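Local atomic coordinates of cytosol aminopeptidase (Staphylococcus aureus subsp. aureus, PDB entry 3KZW), a protein that probably removes amino-terminal residues from peptides as a metal-dependent leucyl-type aminopeptidase that assembles as a hexamer. Residues A[280-288]-A[303-313]; A[400-410]-A[429-437]. All coordinates share one frame; numbering follows the deposited sequence.

Interaction 1: A[280-288]-A[303-313]; sequences LVGKGITYD and MKFDMCGAANV
With CG anti to the backbone N (chi1 177°) and every later torsion extended, K283 reaches across to D306, where its NZ forms a salt bridge to D306 OD2 at 3.0 Å. The ammonium lies above the carboxylate plane, 44° out of it. D288 comes up beside the same carboxylate; N338 holds its OD1 and K295 its OD2. T392 binds both ends of the bridge, K283 NZ by its carbonyl O and D306 OD1 by its hydroxyl. This lysine and carboxylate cluster at the end of a central strand is consistent with the two-metal site of the leucine aminopeptidase family. Strand 280-285 passes close over the start of helix 308-322, the axes of the short segments 5.2 Å apart at their closest. Such closeness suits the small residues: G282 CA lies against G309 O and A310 N, and A310 CB packs 3.6 Å from G284 CA. A310 N donates to K283 O at 3.2 Å, from well above the carbonyl plane. Farther on, branched V313 splits its methyls, CG1 against L280 CB at 4.0 Å and CG2 against G282 CA. At the other end, M303 CB lies over one face of the Y287 ring.

Interaction 2: A[400-410]-A[429-437]; sequences ALGDDKAAAFE and EMVFELPIT
K405 lies across M430 and F432 at the start of a parallel strand pair, the two strands of a beta-alpha-beta unit in which helix 414-426 connects 406-411 to 431-433. From CB, near M430 O, the lysine chain passes to CG, which rests 3.8 Å from M430 CB and also near its sulfur. CD then meets the F432 ring 4.0 Å from CE2, and CE still brushes M430 SD. A bend at the last torsion (chi4 68°) turns NZ back to L401 O at 2.8 Å, nearly along the C=O axis, and to D404 OD1 at 3.0 Å on its syn side; E440 of the third subunit salt-bridges K405 NZ, while T439 of that subunit binds D404 OD2. A long aliphatic stem with a charged tip suits this subunit boundary. Along the strands, A406 and A408 each donate to and accept from the partner backbone, bonding M430 O, F432 N, F432 O and L434 N. The face bearing A408 and V431 looks to helix 414-426; alanine is small enough to let V431 CG1 approach its CB to 3.7 Å. On the other face, L434 CD1 touches A407 CB, and L434 CB lies near CE2 and CZ of F409, while L434 itself meets L434 of the third subunit. Beyond the last paired residues, one water donates to E410 OE2 at 2.6 Å and to E433 OE2 at 2.8 Å.

Overall arrangement
Both contacts belong to the catalytic domain and reach the same mixed sheet, their centres about 18 Å apart and their nearest atoms about 7 Å apart. Interaction 1 is the more deeply buried, joining an inner strand to the helix packed on it; interaction 2 joins two neighbouring strands towards one margin of the sheet, where several residues are partly exposed. Between 280-288 and 303-313, glycines and alanine permit close approach, a single backbone bond crosses, and charged groups gather inside the protein. Between 400-410 and 429-437, regular backbone bonds carry the join, and charges lie at its ends, meeting water or the third subunit. The second subunit instead reaches interaction 1, through Y287 and K304.

Interaction 1: A[280-288]-A[303-313]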
loop_
_atom_site.group_PDB
_atom_site.type_symbol
_atom_site.label_atom_id
_atom_site.label_comp_id
_atom_site.label_asym_id
_atom_site.label_seq_id
_atom_site.Cartn_x
_atom_site.Cartn_y
_atom_site.Cartn_z
ATOM N N LEU A 280 -34.083 23.020 5.300
ATOM C CA LEU A 280 -33.514 21.826 4.693
ATOM C C LEU A 280 -32.244 22.190 3.929
ATOM O O LEU A 280 -32.294 22.881 2.910
ATOM C CB LEU A 280 -34.530 21.139 3.777
ATOM C CG LEU A 280 -35.872 20.696 4.375
ATOM C CD1 LEU A 280 -36.778 20.161 3.277
ATOM C CD2 LEU A 280 -35.700 19.652 5.473
ATOM N N VAL A 281 -31.107 21.729 4.444
ATOM C CA VAL A 281 -29.796 22.055 3.883
ATOM C C VAL A 281 -29.228 20.864 3.113
ATOM O O VAL A 281 -29.252 19.735 3.597
ATOM C CB VAL A 281 -28.812 22.503 4.992
ATOM C CG1 VAL A 281 -27.457 22.880 4.405
ATOM C CG2 VAL A 281 -29.392 23.668 5.779
ATOM N N GLY A 282 -28.719 21.120 1.912
ATOM C CA GLY A 282 -28.194 20.056 1.061
ATOM C C GLY A 282 -26.786 20.301 0.549
ATOM O O GLY A 282 -26.455 21.407 0.112
ATOM N N LYS A 283 -25.957 19.261 0.611
ATOM C CA LYS A 283 -24.608 19.312 0.064
ATOM C C LYS A 283 -24.662 19.122 -1.451
ATOM O O LYS A 283 -25.048 18.056 -1.941
ATOM C CB LYS A 283 -23.734 18.237 0.712
ATOM C CG LYS A 283 -22.321 18.143 0.155
ATOM C CD LYS A 283 -21.639 16.868 0.620
ATOM C CE LYS A 283 -20.411 16.572 -0.220
ATOM N NZ LYS A 283 -19.707 15.333 0.208
ATOM N N GLY A 284 -24.274 20.161 -2.184
ATOM C CA GLY A 284 -24.343 20.142 -3.638
ATOM C C GLY A 284 -22.999 20.133 -4.335
ATOM O O GLY A 284 -22.772 20.919 -5.260
ATOM N N ILE A 285 -22.105 19.245 -3.905
ATOM C CA ILE A 285 -20.819 19.095 -4.579
ATOM C C ILE A 285 -21.026 18.297 -5.866
ATOM O O ILE A 285 -21.192 17.074 -5.835
ATOM C CB ILE A 285 -19.733 18.459 -3.664
ATOM C CG1 ILE A 285 -19.514 19.302 -2.395
ATOM C CG2 ILE A 285 -18.415 18.271 -4.420
ATOM C CD1 ILE A 285 -18.970 20.714 -2.628
ATOM N N THR A 286 -21.031 19.012 -6.991
ATOM C CA THR A 286 -21.329 18.421 -8.298
ATOM C C THR A 286 -20.270 17.407 -8.726
ATOM O O THR A 286 -20.580 16.428 -9.412
ATOM C CB THR A 286 -21.515 19.498 -9.387
ATOM O OG1 THR A 286 -20.336 20.306 -9.473
ATOM C CG2 THR A 286 -22.714 20.384 -9.070
ATOM N N TYR A 287 -19.025 17.649 -8.319
ATOM C CA TYR A 287 -17.956 16.662 -8.455
ATOM C C TYR A 287 -16.881 16.837 -7.394
ATOM O O TYR A 287 -16.443 17.955 -7.118
ATOM C CB TYR A 287 -17.321 16.702 -9.843
ATOM C CG TYR A 287 -16.503 15.466 -10.138
ATOM C CD1 TYR A 287 -17.113 14.299 -10.588
ATOM C CD2 TYR A 287 -15.125 15.457 -9.944
ATOM C CE1 TYR A 287 -16.371 13.164 -10.848
ATOM C CE2 TYR A 287 -14.373 14.326 -10.205
ATOM C CZ TYR A 287 -15.002 13.183 -10.657
ATOM O OH TYR A 287 -14.259 12.055 -10.918
ATOM N N ASP A 288 -16.455 15.719 -6.816
ATOM C CA ASP A 288 -15.437 15.715 -5.774
ATOM C C ASP A 288 -14.229 14.887 -6.213
ATOM O O ASP A 288 -14.292 13.654 -6.256
ATOM C CB ASP A 288 -16.029 15.167 -4.467
ATOM C CG ASP A 288 -15.079 15.296 -3.278
ATOM O OD1 ASP A 288 -14.094 16.063 -3.366
ATOM O OD2 ASP A 288 -15.329 14.629 -2.245
ATOM N N MET A 303 -18.338 9.748 -8.329
ATOM C CA MET A 303 -18.285 10.968 -7.512
ATOM C C MET A 303 -19.171 12.107 -8.019
ATOM O O MET A 303 -19.190 13.194 -7.433
ATOM C CB MET A 303 -16.843 11.443 -7.292
ATOM C CG MET A 303 -16.110 10.661 -6.206
ATOM S SD MET A 303 -16.988 10.693 -4.630
ATOM C CE MET A 303 -16.703 9.033 -4.017
ATOM N N LYS A 304 -19.907 11.854 -9.100
ATOM C CA LYS A 304 -20.960 12.764 -9.550
ATOM C C LYS A 304 -22.149 12.697 -8.587
ATOM O O LYS A 304 -23.011 13.581 -8.583
ATOM C CB LYS A 304 -21.396 12.432 -10.982
ATOM C CG LYS A 304 -22.073 11.076 -11.153
ATOM C CD LYS A 304 -22.600 10.896 -12.564
ATOM C CE LYS A 304 -23.229 9.526 -12.736
ATOM N NZ LYS A 304 -23.667 9.288 -14.134
ATOM N N PHE A 305 -22.175 11.641 -7.771
ATOM C CA PHE A 305 -23.228 11.424 -6.778
ATOM C C PHE A 305 -22.955 12.150 -5.458
ATOM O O PHE A 305 -23.642 11.925 -4.461
ATOM C CB PHE A 305 -23.418 9.925 -6.516
ATOM C CG PHE A 305 -23.859 9.137 -7.721
ATOM C CD1 PHE A 305 -24.905 9.581 -8.526
ATOM C CD2 PHE A 305 -23.247 7.926 -8.033
ATOM C CE1 PHE A 305 -25.318 8.844 -9.636
ATOM C CE2 PHE A 305 -23.655 7.179 -9.138
ATOM C CZ PHE A 305 -24.693 7.641 -9.940
ATOM N N ASP A 306 -21.956 13.028 -5.453
ATOM C CA ASP A 306 -21.604 13.767 -4.244
ATOM C C ASP A 306 -22.525 14.966 -4.011
ATOM O O ASP A 306 -22.334 15.724 -3.055
ATOM C CB ASP A 306 -20.137 14.208 -4.281
ATOM C CG ASP A 306 -19.474 14.123 -2.916
ATOM O OD1 ASP A 306 -19.725 13.123 -2.200
ATOM O OD2 ASP A 306 -18.699 15.044 -2.557
ATOM N N MET A 307 -23.514 15.133 -4.889
ATOM C CA MET A 307 -24.522 16.184 -4.742
ATOM C C MET A 307 -25.927 15.616 -4.516
ATOM O O MET A 307 -26.915 16.348 -4.609
ATOM C CB MET A 307 -24.498 17.157 -5.933
ATOM C CG MET A 307 -24.353 16.515 -7.310
ATOM S SD MET A 307 -25.741 15.481 -7.820
ATOM C CE MET A 307 -27.057 16.689 -7.993
ATOM N N CYS A 308 -26.002 14.319 -4.215
ATOM C CA CYS A 308 -27.267 13.642 -3.913
ATOM C C CYS A 308 -28.059 14.342 -2.808
ATOM O O CYS A 308 -29.288 14.428 -2.874
ATOM C CB CYS A 308 -27.021 12.181 -3.529
ATOM S SG CYS A 308 -26.742 11.072 -4.933
ATOM N N GLY A 309 -27.347 14.840 -1.800
ATOM C CA GLY A 309 -27.960 15.574 -0.697
ATOM C C GLY A 309 -28.767 16.767 -1.170
ATOM O O GLY A 309 -29.910 16.949 -0.755
ATOM N N ALA A 310 -28.170 17.572 -2.049
ATOM C CA ALA A 310 -28.848 18.725 -2.638
ATOM C C ALA A 310 -30.019 18.298 -3.518
ATOM O O ALA A 310 -31.100 18.890 -3.453
ATOM C CB ALA A 310 -27.874 19.567 -3.426
ATOM N N ALA A 311 -29.794 17.261 -4.325
ATOM C CA ALA A 311 -30.818 16.722 -5.214
ATOM C C ALA A 311 -32.045 16.242 -4.441
ATOM O O ALA A 311 -33.181 16.513 -4.836
ATOM C CB ALA A 311 -30.245 15.598 -6.063
ATOM N N ASN A 312 -31.805 15.545 -3.335
ATOM C CA ASN A 312 -32.882 15.013 -2.505
ATOM C C ASN A 312 -33.680 16.094 -1.761
ATOM O O ASN A 312 -34.875 15.921 -1.510
ATOM C CB ASN A 312 -32.347 13.944 -1.542
ATOM C CG ASN A 312 -31.889 12.678 -2.265
ATOM O OD1 ASN A 312 -31.905 12.605 -3.496
ATOM N ND2 ASN A 312 -31.481 11.675 -1.497
ATOM N N VAL A 313 -33.020 17.202 -1.422
ATOM C CA VAL A 313 -33.701 18.366 -0.845
ATOM C C VAL A 313 -34.673 18.959 -1.865
ATOM O O VAL A 313 -35.818 19.263 -1.534
ATOM C CB VAL A 313 -32.698 19.439 -0.333
ATOM C CG1 VAL A 313 -33.403 20.757 -0.022
ATOM C CG2 VAL A 313 -31.964 18.937 0.904
#

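Interaction 2: A[400-410]-A[429-437]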
loop_
_atom_site.group_PDB
_atom_site.type_symbol
_atom_site.label_atom_id
_atom_site.label_comp_id
_atom_site.label_asym_id
_atom_site.label_seq_id
_atom_site.Cartn_x
_atom_site.Cartn_y
_atom_site.Cartn_z
ATOM N N ALA A 400 -19.225 2.154 9.611
ATOM C CA ALA A 400 -20.010 2.011 10.837
ATOM C C ALA A 400 -21.279 1.176 10.656
ATOM O O ALA A 400 -21.470 0.175 11.348
ATOM C CB ALA A 400 -20.360 3.380 11.398
ATOM N N LEU A 401 -22.134 1.585 9.720
ATOM C CA LEU A 401 -23.478 1.019 9.604
ATOM C C LEU A 401 -23.708 0.160 8.361
ATOM O O LEU A 401 -24.767 -0.456 8.216
ATOM C CB LEU A 401 -24.529 2.136 9.669
ATOM C CG LEU A 401 -24.566 3.028 10.920
ATOM C CD1 LEU A 401 -25.555 4.161 10.730
ATOM C CD2 LEU A 401 -24.905 2.243 12.180
ATOM N N GLY A 402 -22.722 0.112 7.473
ATOM C CA GLY A 402 -22.878 -0.597 6.206
ATOM C C GLY A 402 -23.348 0.338 5.113
ATOM O O GLY A 402 -23.692 1.490 5.376
ATOM N N ASP A 403 -23.373 -0.166 3.884
ATOM C CA ASP A 403 -23.710 0.642 2.718
ATOM C C ASP A 403 -25.201 0.960 2.580
ATOM O O ASP A 403 -25.573 1.880 1.857
ATOM C CB ASP A 403 -23.220 -0.050 1.446
ATOM C CG ASP A 403 -23.073 0.910 0.289
ATOM O OD1 ASP A 403 -22.068 1.664 0.263
ATOM O OD2 ASP A 403 -23.967 0.924 -0.591
ATOM N N ASP A 404 -26.051 0.203 3.269
ATOM C CA ASP A 404 -27.499 0.296 3.066
ATOM C C ASP A 404 -28.266 1.066 4.153
ATOM O O ASP A 404 -29.495 1.151 4.106
ATOM C CB ASP A 404 -28.096 -1.104 2.875
ATOM C CG ASP A 404 -27.749 -2.060 4.012
ATOM O OD1 ASP A 404 -26.935 -1.706 4.893
ATOM O OD2 ASP A 404 -28.297 -3.184 4.016
ATOM N N LYS A 405 -27.541 1.616 5.125
ATOM C CA LYS A 405 -28.152 2.343 6.239
ATOM C C LYS A 405 -27.606 3.762 6.333
ATOM O O LYS A 405 -26.438 4.002 6.030
ATOM C CB LYS A 405 -27.906 1.610 7.561
ATOM C CG LYS A 405 -28.302 0.147 7.560
ATOM C CD LYS A 405 -27.894 -0.535 8.851
ATOM C CE LYS A 405 -27.791 -2.039 8.668
ATOM N NZ LYS A 405 -26.666 -2.432 7.774
ATOM N N ALA A 406 -28.451 4.698 6.755
ATOM C CA ALA A 406 -28.047 6.092 6.930
ATOM C C ALA A 406 -27.700 6.398 8.385
ATOM O O ALA A 406 -28.282 5.816 9.308
ATOM C CB ALA A 406 -29.135 7.024 6.445
ATOM N N ALA A 407 -26.752 7.312 8.581
ATOM C CA ALA A 407 -26.355 7.740 9.920
ATOM C C ALA A 407 -27.009 9.068 10.265
ATOM O O ALA A 407 -26.889 10.037 9.513
ATOM C CB ALA A 407 -24.842 7.849 10.024
ATOM N N ALA A 408 -27.704 9.103 11.399
ATOM C CA ALA A 408 -28.373 10.314 11.863
ATOM C C ALA A 408 -27.753 10.832 13.159
ATOM O O ALA A 408 -27.426 10.054 14.059
ATOM C CB ALA A 408 -29.857 10.064 12.040
ATOM N N PHE A 409 -27.587 12.151 13.235
ATOM C CA PHE A 409 -27.013 12.810 14.405
ATOM C C PHE A 409 -27.927 13.937 14.859
ATOM O O PHE A 409 -28.380 14.738 14.040
ATOM C CB PHE A 409 -25.646 13.404 14.069
ATOM C CG PHE A 409 -24.653 12.412 13.528
ATOM C CD1 PHE A 409 -24.644 12.078 12.175
ATOM C CD2 PHE A 409 -23.701 11.844 14.366
ATOM C CE1 PHE A 409 -23.717 11.175 11.671
ATOM C CE2 PHE A 409 -22.766 10.947 13.872
ATOM C CZ PHE A 409 -22.774 10.607 12.522
ATOM N N GLU A 410 -28.197 14.006 16.158
ATOM C CA GLU A 410 -29.021 15.087 16.690
ATOM C C GLU A 410 -28.212 16.073 17.522
ATOM O O GLU A 410 -27.252 15.703 18.204
ATOM C CB GLU A 410 -30.239 14.560 17.474
ATOM C CG GLU A 410 -29.931 13.827 18.786
ATOM C CD GLU A 410 -29.746 14.761 19.980
ATOM O OE1 GLU A 410 -30.178 15.935 19.910
ATOM O OE2 GLU A 410 -29.168 14.315 20.996
ATOM N N GLU A 429 -36.878 2.551 5.090
ATOM C CA GLU A 429 -35.617 3.284 4.993
ATOM C C GLU A 429 -34.831 3.162 6.296
ATOM O O GLU A 429 -35.246 3.666 7.337
ATOM C CB GLU A 429 -35.848 4.755 4.624
ATOM C CG GLU A 429 -36.290 4.966 3.176
ATOM C CD GLU A 429 -36.121 6.402 2.690
ATOM O OE1 GLU A 429 -36.608 7.342 3.360
ATOM O OE2 GLU A 429 -35.511 6.585 1.616
ATOM N N MET A 430 -33.696 2.476 6.229
ATOM C CA MET A 430 -32.875 2.237 7.409
ATOM C C MET A 430 -32.049 3.461 7.800
ATOM O O MET A 430 -31.121 3.858 7.095
ATOM C CB MET A 430 -31.990 1.006 7.211
ATOM C CG MET A 430 -32.760 -0.300 7.255
ATOM S SD MET A 430 -31.691 -1.744 7.202
ATOM C CE MET A 430 -31.204 -1.774 5.473
ATOM N N VAL A 431 -32.419 4.063 8.928
ATOM C CA VAL A 431 -31.713 5.214 9.487
ATOM C C VAL A 431 -31.443 4.931 10.962
ATOM O O VAL A 431 -32.344 4.524 11.694
ATOM C CB VAL A 431 -32.534 6.525 9.350
ATOM C CG1 VAL A 431 -31.699 7.726 9.765
ATOM C CG2 VAL A 431 -33.043 6.714 7.923
ATOM N N PHE A 432 -30.201 5.131 11.393
ATOM C CA PHE A 432 -29.829 4.877 12.784
ATOM C C PHE A 432 -28.966 5.988 13.378
ATOM O O PHE A 432 -28.212 6.653 12.665
ATOM C CB PHE A 432 -29.156 3.509 12.929
ATOM C CG PHE A 432 -30.076 2.357 12.649
ATOM C CD1 PHE A 432 -30.919 1.867 13.639
ATOM C CD2 PHE A 432 -30.116 1.772 11.388
ATOM C CE1 PHE A 432 -31.784 0.808 13.383
ATOM C CE2 PHE A 432 -30.976 0.709 11.119
ATOM C CZ PHE A 432 -31.811 0.228 12.123
ATOM N N GLU A 433 -29.095 6.184 14.688
ATOM C CA GLU A 433 -28.413 7.272 15.375
ATOM C C GLU A 433 -26.963 6.941 15.717
ATOM O O GLU A 433 -26.645 5.826 16.137
ATOM C CB GLU A 433 -29.174 7.676 16.644
ATOM C CG GLU A 433 -28.686 8.988 17.270
ATOM C CD GLU A 433 -29.330 9.311 18.615
ATOM O OE1 GLU A 433 -30.228 8.558 19.063
ATOM O OE2 GLU A 433 -28.927 10.328 19.227
ATOM N N LEU A 434 -26.095 7.927 15.513
ATOM C CA LEU A 434 -24.743 7.920 16.057
ATOM C C LEU A 434 -24.577 9.166 16.932
ATOM O O LEU A 434 -25.223 10.185 16.680
ATOM C CB LEU A 434 -23.707 7.894 14.931
ATOM C CG LEU A 434 -23.640 6.661 14.024
ATOM C CD1 LEU A 434 -22.604 6.868 12.940
ATOM C CD2 LEU A 434 -23.329 5.404 14.815
ATOM N N PRO A 435 -23.718 9.094 17.966
ATOM C CA PRO A 435 -23.668 10.176 18.951
ATOM C C PRO A 435 -22.724 11.334 18.611
ATOM O O PRO A 435 -21.785 11.166 17.834
ATOM C CB PRO A 435 -23.174 9.464 20.207
ATOM C CG PRO A 435 -22.313 8.366 19.698
ATOM C CD PRO A 435 -22.817 7.984 18.327
ATOM N N ILE A 436 -23.004 12.502 19.190
ATOM C CA ILE A 436 -22.055 13.612 19.243
ATOM C C ILE A 436 -21.795 13.894 20.720
ATOM O O ILE A 436 -22.678 14.388 21.428
ATOM C CB ILE A 436 -22.589 14.894 18.561
ATOM C CG1 ILE A 436 -23.025 14.615 17.120
ATOM C CG2 ILE A 436 -21.531 15.991 18.596
ATOM C CD1 ILE A 436 -23.847 15.733 16.492
ATOM N N THR A 437 -20.589 13.572 21.184
ATOM C CA THR A 437 -20.246 13.726 22.597
ATOM C C THR A 437 -19.325 14.921 22.851
ATOM O O THR A 437 -18.957 15.642 21.921
ATOM C CB THR A 437 -19.599 12.446 23.177
ATOM O OG1 THR A 437 -18.274 12.294 22.657
ATOM C CG2 THR A 437 -20.434 11.212 22.848
HETATM O O HOH W 1 -29.957 11.817 21.327
HETATM O O HOH W 2 -27.073 12.336 18.048
#